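Local coordinates for protein NADH oxidoreductase (Mesorhizobium loti, PDB 3PI7) that probably binds NADPH and acts as an NAD(P)H-dependent oxidoreductase, as a putative quinone reductase, at residues 6-18 with 33-45. Sequence-based numbering, arbitrary orientation.
Sequences TIPSEMKALLLVG and MEPYLEQGRIAVP
Ile-42 holds CG1 between its backbone N and carbonyl carbon (chi1 60°), and Met-11, a selenomethionine, sets CG the same way (chi1 62°). These turns bring Met-11 CE to 3.6 Å from Ile-42 CD1. The same methyl touches CD of Pro-45. Ile-42 CD1 also touches Leu-15 CD2, and its CG2 lies 3.6 Å from Leu-15 CD1, the two side chains running in opposite directions. With an alanine at Ile-42, Met-11 CE and both Leu-15 methyls would probably lose this neighbour, and a gap would be likely to open between them. Leu-15 CD1 also covers Gly-40 CA at 4.0 Å, close against the glycine backbone.

On the opposite face, Arg-41 bends at chi3. Its NE donates to the anti lone pair of Glu-10 OE2 at 2.8 Å, a salt bridge. The oxygen lies in the guanidinium plane, but the carboxylate is turned 47° from it. Lys-12 leads away, bent at its last torsion, and its NZ forms salt bridges with Glu-122 and the C-terminal carboxylate of Pro-349.

Paired backbone bonds join Met-11 with Ile-42, Ala-13 with Gly-40 and Leu-15 with Glu-38. Beyond them Val-17 N reaches Tyr-36 O at 2.9 Å. A water links Leu-16 O to Glu-38 OE2. Leu-37 packs alongside Leu-16 and against helices 63-69 and 327-338. This is a two-stranded antiparallel ribbon of strands 10-16 and 37-43, which packs beside strand 123-127 in the GroES-like part of a medium-chain dehydrogenase/reductase fold.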
loop_
_atom_site.group_PDB
_atom_site.type_symbol
_atom_site.label_atom_id
_atom_site.label_comp_id
_atom_site.label_asym_id
_atom_site.label_seq_id
_atom_site.Cartn_x
_atom_site.Cartn_y
_atom_site.Cartn_z
ATOM N N THR A 6 17.358 14.982 -46.911
ATOM C CA THR A 6 18.683 15.364 -46.434
ATOM C C THR A 6 18.672 15.618 -44.960
ATOM O O THR A 6 18.143 16.621 -44.495
ATOM C CB THR A 6 19.224 16.584 -47.188
ATOM O OG1 THR A 6 19.393 16.214 -48.549
ATOM C CG2 THR A 6 20.574 17.081 -46.624
ATOM N N ILE A 7 19.275 14.687 -44.234
ATOM C CA ILE A 7 19.414 14.710 -42.780
ATOM C C ILE A 7 20.878 14.360 -42.506
ATOM O O ILE A 7 21.406 13.512 -43.232
ATOM C CB ILE A 7 18.386 13.702 -42.147
ATOM C CG1 ILE A 7 16.932 14.220 -42.289
ATOM C CG2 ILE A 7 18.684 13.374 -40.673
ATOM C CD1 ILE A 7 15.970 13.230 -42.818
ATOM N N PRO A 8 21.571 14.951 -41.503
ATOM C CA PRO A 8 22.965 14.523 -41.250
ATOM C C PRO A 8 23.059 13.025 -40.999
ATOM O O PRO A 8 22.093 12.412 -40.504
ATOM C CB PRO A 8 23.344 15.253 -39.965
ATOM C CG PRO A 8 22.404 16.358 -39.847
ATOM C CD PRO A 8 21.147 15.990 -40.542
ATOM N N SER A 9 24.219 12.450 -41.270
ATOM C CA SER A 9 24.358 11.039 -40.964
ATOM C C SER A 9 25.087 10.871 -39.623
ATOM O O SER A 9 25.096 9.778 -39.093
ATOM C CB SER A 9 25.056 10.293 -42.092
ATOM O OG SER A 9 26.328 10.827 -42.365
ATOM N N GLU A 10 25.679 11.949 -39.079
ATOM C CA GLU A 10 26.391 11.901 -37.804
ATOM C C GLU A 10 25.859 12.987 -36.892
ATOM O O GLU A 10 25.435 14.041 -37.363
ATOM C CB GLU A 10 27.895 12.076 -38.073
ATOM C CG GLU A 10 28.813 11.867 -36.890
ATOM C CD GLU A 10 30.263 11.704 -37.291
ATOM O OE1 GLU A 10 30.546 10.872 -38.182
ATOM O OE2 GLU A 10 31.117 12.421 -36.722
HETATM N N MSE A 11 25.918 12.757 -35.592
HETATM C CA MSE A 11 25.451 13.774 -34.628
HETATM C C MSE A 11 26.213 13.714 -33.316
HETATM O O MSE A 11 26.821 12.691 -32.992
HETATM C CB MSE A 11 23.955 13.546 -34.333
HETATM C CG MSE A 11 23.682 12.156 -33.674
HETATM SE SE MSE A 11 21.881 11.991 -33.147
HETATM C CE MSE A 11 22.031 10.401 -32.162
ATOM N N LYS A 12 26.184 14.808 -32.558
ATOM C CA LYS A 12 26.744 14.792 -31.223
ATOM C C LYS A 12 25.623 14.389 -30.268
ATOM O O LYS A 12 24.451 14.657 -30.540
ATOM C CB LYS A 12 27.421 16.109 -30.808
ATOM C CG LYS A 12 26.606 17.384 -30.863
ATOM C CD LYS A 12 27.481 18.563 -30.423
ATOM C CE LYS A 12 26.718 19.818 -30.058
ATOM N NZ LYS A 12 26.064 20.454 -31.228
ATOM N N ALA A 13 25.983 13.705 -29.174
ATOM C CA ALA A 13 25.020 13.208 -28.206
ATOM C C ALA A 13 25.701 12.914 -26.895
ATOM O O ALA A 13 26.934 12.837 -26.872
ATOM C CB ALA A 13 24.354 11.940 -28.745
ATOM N N LEU A 14 24.913 12.776 -25.803
ATOM C CA LEU A 14 25.407 12.393 -24.459
ATOM C C LEU A 14 25.045 10.943 -24.296
ATOM O O LEU A 14 23.862 10.613 -24.118
ATOM C CB LEU A 14 24.793 13.275 -23.353
ATOM C CG LEU A 14 24.950 14.779 -23.539
ATOM C CD1 LEU A 14 24.328 15.514 -22.382
ATOM C CD2 LEU A 14 26.447 15.179 -23.708
ATOM N N LEU A 15 26.043 10.071 -24.483
ATOM C CA LEU A 15 25.854 8.633 -24.539
ATOM C C LEU A 15 25.973 7.942 -23.216
ATOM O O LEU A 15 26.910 8.190 -22.464
ATOM C CB LEU A 15 26.875 8.024 -25.483
ATOM C CG LEU A 15 27.042 8.731 -26.809
ATOM C CD1 LEU A 15 28.218 8.145 -27.561
ATOM C CD2 LEU A 15 25.765 8.665 -27.630
ATOM N N LEU A 16 25.070 6.994 -22.979
ATOM C CA LEU A 16 25.099 6.190 -21.756
ATOM C C LEU A 16 26.365 5.361 -21.672
ATOM O O LEU A 16 26.731 4.674 -22.633
ATOM C CB LEU A 16 23.889 5.270 -21.704
ATOM C CG LEU A 16 22.576 5.966 -21.507
ATOM C CD1 LEU A 16 21.460 5.095 -21.986
ATOM C CD2 LEU A 16 22.396 6.417 -20.044
ATOM N N VAL A 17 27.030 5.425 -20.512
ATOM C CA VAL A 17 28.246 4.658 -20.258
ATOM C C VAL A 17 27.822 3.322 -19.648
ATOM O O VAL A 17 28.447 2.287 -19.901
ATOM C CB VAL A 17 29.172 5.491 -19.331
ATOM C CG1 VAL A 17 30.305 4.669 -18.731
ATOM C CG2 VAL A 17 29.726 6.689 -20.074
ATOM N N GLY A 18 26.766 3.374 -18.846
ATOM C CA GLY A 18 26.226 2.200 -18.170
ATOM C C GLY A 18 25.263 1.416 -19.029
ATOM O O GLY A 18 24.674 1.949 -19.970
HETATM N N MSE A 33 28.650 13.856 -14.208
HETATM C CA MSE A 33 28.062 13.219 -15.381
HETATM C C MSE A 33 28.973 12.136 -15.952
HETATM O O MSE A 33 28.485 11.160 -16.514
HETATM C CB MSE A 33 27.801 14.265 -16.481
HETATM C CG MSE A 33 26.793 15.295 -16.079
HETATM SE SE MSE A 33 25.056 14.815 -16.609
HETATM C CE MSE A 33 24.973 15.562 -18.396
ATOM N N GLU A 34 30.309 12.312 -15.811
ATOM C CA GLU A 34 31.321 11.438 -16.412
ATOM C C GLU A 34 31.192 9.970 -16.054
ATOM O O GLU A 34 31.536 9.160 -16.917
ATOM C CB GLU A 34 32.736 11.919 -16.097
ATOM C CG GLU A 34 33.045 13.289 -16.678
ATOM C CD GLU A 34 32.653 14.487 -15.833
ATOM O OE1 GLU A 34 31.962 14.318 -14.800
ATOM O OE2 GLU A 34 32.989 15.616 -16.253
ATOM N N PRO A 35 30.694 9.546 -14.874
ATOM C CA PRO A 35 30.537 8.091 -14.649
ATOM C C PRO A 35 29.414 7.490 -15.510
ATOM O O PRO A 35 29.409 6.284 -15.787
ATOM C CB PRO A 35 30.100 8.006 -13.176
ATOM C CG PRO A 35 30.377 9.343 -12.570
ATOM C CD PRO A 35 30.271 10.322 -13.681
ATOM N N TYR A 36 28.491 8.338 -15.965
ATOM C CA TYR A 36 27.226 7.907 -16.576
ATOM C C TYR A 36 27.059 8.258 -18.011
ATOM O O TYR A 36 26.280 7.599 -18.707
ATOM C CB TYR A 36 26.055 8.548 -15.810
ATOM C CG TYR A 36 26.181 8.387 -14.320
ATOM C CD1 TYR A 36 26.196 7.125 -13.739
ATOM C CD2 TYR A 36 26.378 9.494 -13.491
ATOM C CE1 TYR A 36 26.382 6.965 -12.364
ATOM C CE2 TYR A 36 26.591 9.342 -12.119
ATOM C CZ TYR A 36 26.585 8.077 -11.562
ATOM O OH TYR A 36 26.754 7.920 -10.208
ATOM N N LEU A 37 27.717 9.341 -18.461
ATOM C CA LEU A 37 27.524 9.803 -19.821
ATOM C C LEU A 37 28.825 10.263 -20.402
ATOM O O LEU A 37 29.688 10.764 -19.671
ATOM C CB LEU A 37 26.525 10.979 -19.826
ATOM C CG LEU A 37 25.074 10.682 -19.431
ATOM C CD1 LEU A 37 24.292 11.957 -19.301
ATOM C CD2 LEU A 37 24.403 9.789 -20.458
ATOM N N GLU A 38 28.963 10.094 -21.707
ATOM C CA GLU A 38 30.125 10.578 -22.425
ATOM C C GLU A 38 29.638 11.294 -23.658
ATOM O O GLU A 38 28.681 10.850 -24.311
ATOM C CB GLU A 38 31.095 9.459 -22.790
ATOM C CG GLU A 38 30.528 8.343 -23.648
ATOM C CD GLU A 38 31.563 7.361 -24.161
ATOM O OE1 GLU A 38 32.716 7.780 -24.395
ATOM O OE2 GLU A 38 31.220 6.171 -24.339
ATOM N N GLN A 39 30.269 12.423 -23.952
ATOM C CA GLN A 39 29.927 13.164 -25.151
ATOM C C GLN A 39 30.560 12.418 -26.304
ATOM O O GLN A 39 31.733 12.048 -26.238
ATOM C CB GLN A 39 30.410 14.620 -25.052
ATOM C CG GLN A 39 29.955 15.449 -26.265
ATOM C CD GLN A 39 30.579 16.809 -26.297
ATOM O OE1 GLN A 39 30.652 17.516 -25.280
ATOM N NE2 GLN A 39 31.015 17.212 -27.481
ATOM N N GLY A 40 29.789 12.159 -27.340
ATOM C CA GLY A 40 30.342 11.461 -28.492
ATOM C C GLY A 40 29.672 11.868 -29.774
ATOM O O GLY A 40 28.689 12.602 -29.764
ATOM N N ARG A 41 30.241 11.431 -30.882
ATOM C CA ARG A 41 29.683 11.647 -32.211
ATOM C C ARG A 41 29.281 10.271 -32.680
ATOM O O ARG A 41 30.111 9.368 -32.664
ATOM C CB ARG A 41 30.708 12.309 -33.163
ATOM C CG ARG A 41 30.989 13.776 -32.854
ATOM C CD ARG A 41 31.595 14.526 -34.040
ATOM N NE ARG A 41 30.623 14.714 -35.135
ATOM C CZ ARG A 41 29.704 15.677 -35.170
ATOM N NH1 ARG A 41 29.607 16.551 -34.174
ATOM N NH2 ARG A 41 28.856 15.755 -36.184
ATOM N N ILE A 42 28.009 10.080 -33.017
ATOM C CA ILE A 42 27.500 8.777 -33.423
ATOM C C ILE A 42 26.597 8.932 -34.633
ATOM O O ILE A 42 26.158 10.028 -34.935
ATOM C CB ILE A 42 26.736 8.072 -32.249
ATOM C CG1 ILE A 42 25.525 8.881 -31.756
ATOM C CG2 ILE A 42 27.676 7.713 -31.076
ATOM C CD1 ILE A 42 24.463 7.965 -31.049
ATOM N N ALA A 43 26.289 7.821 -35.289
ATOM C CA ALA A 43 25.383 7.830 -36.419
ATOM C C ALA A 43 23.986 8.247 -35.994
ATOM O O ALA A 43 23.515 7.915 -34.898
ATOM C CB ALA A 43 25.337 6.441 -37.053
ATOM N N VAL A 44 23.334 9.030 -36.859
ATOM C CA VAL A 44 21.965 9.437 -36.633
ATOM C C VAL A 44 21.090 8.183 -36.835
ATOM O O VAL A 44 21.224 7.495 -37.844
ATOM C CB VAL A 44 21.553 10.621 -37.549
ATOM C CG1 VAL A 44 20.049 10.900 -37.466
ATOM C CG2 VAL A 44 22.356 11.877 -37.196
ATOM N N PRO A 45 20.215 7.846 -35.865
ATOM C CA PRO A 45 19.369 6.665 -36.038
ATOM C C PRO A 45 18.281 6.858 -37.088
ATOM O O PRO A 45 17.953 7.983 -37.467
ATOM C CB PRO A 45 18.760 6.475 -34.647
ATOM C CG PRO A 45 18.633 7.920 -34.125
ATOM C CD PRO A 45 19.926 8.546 -34.591
HETATM O O HOH W 1 29.051 4.770 -24.239
HETATM O O HOH W 2 25.006 5.375 -17.713
#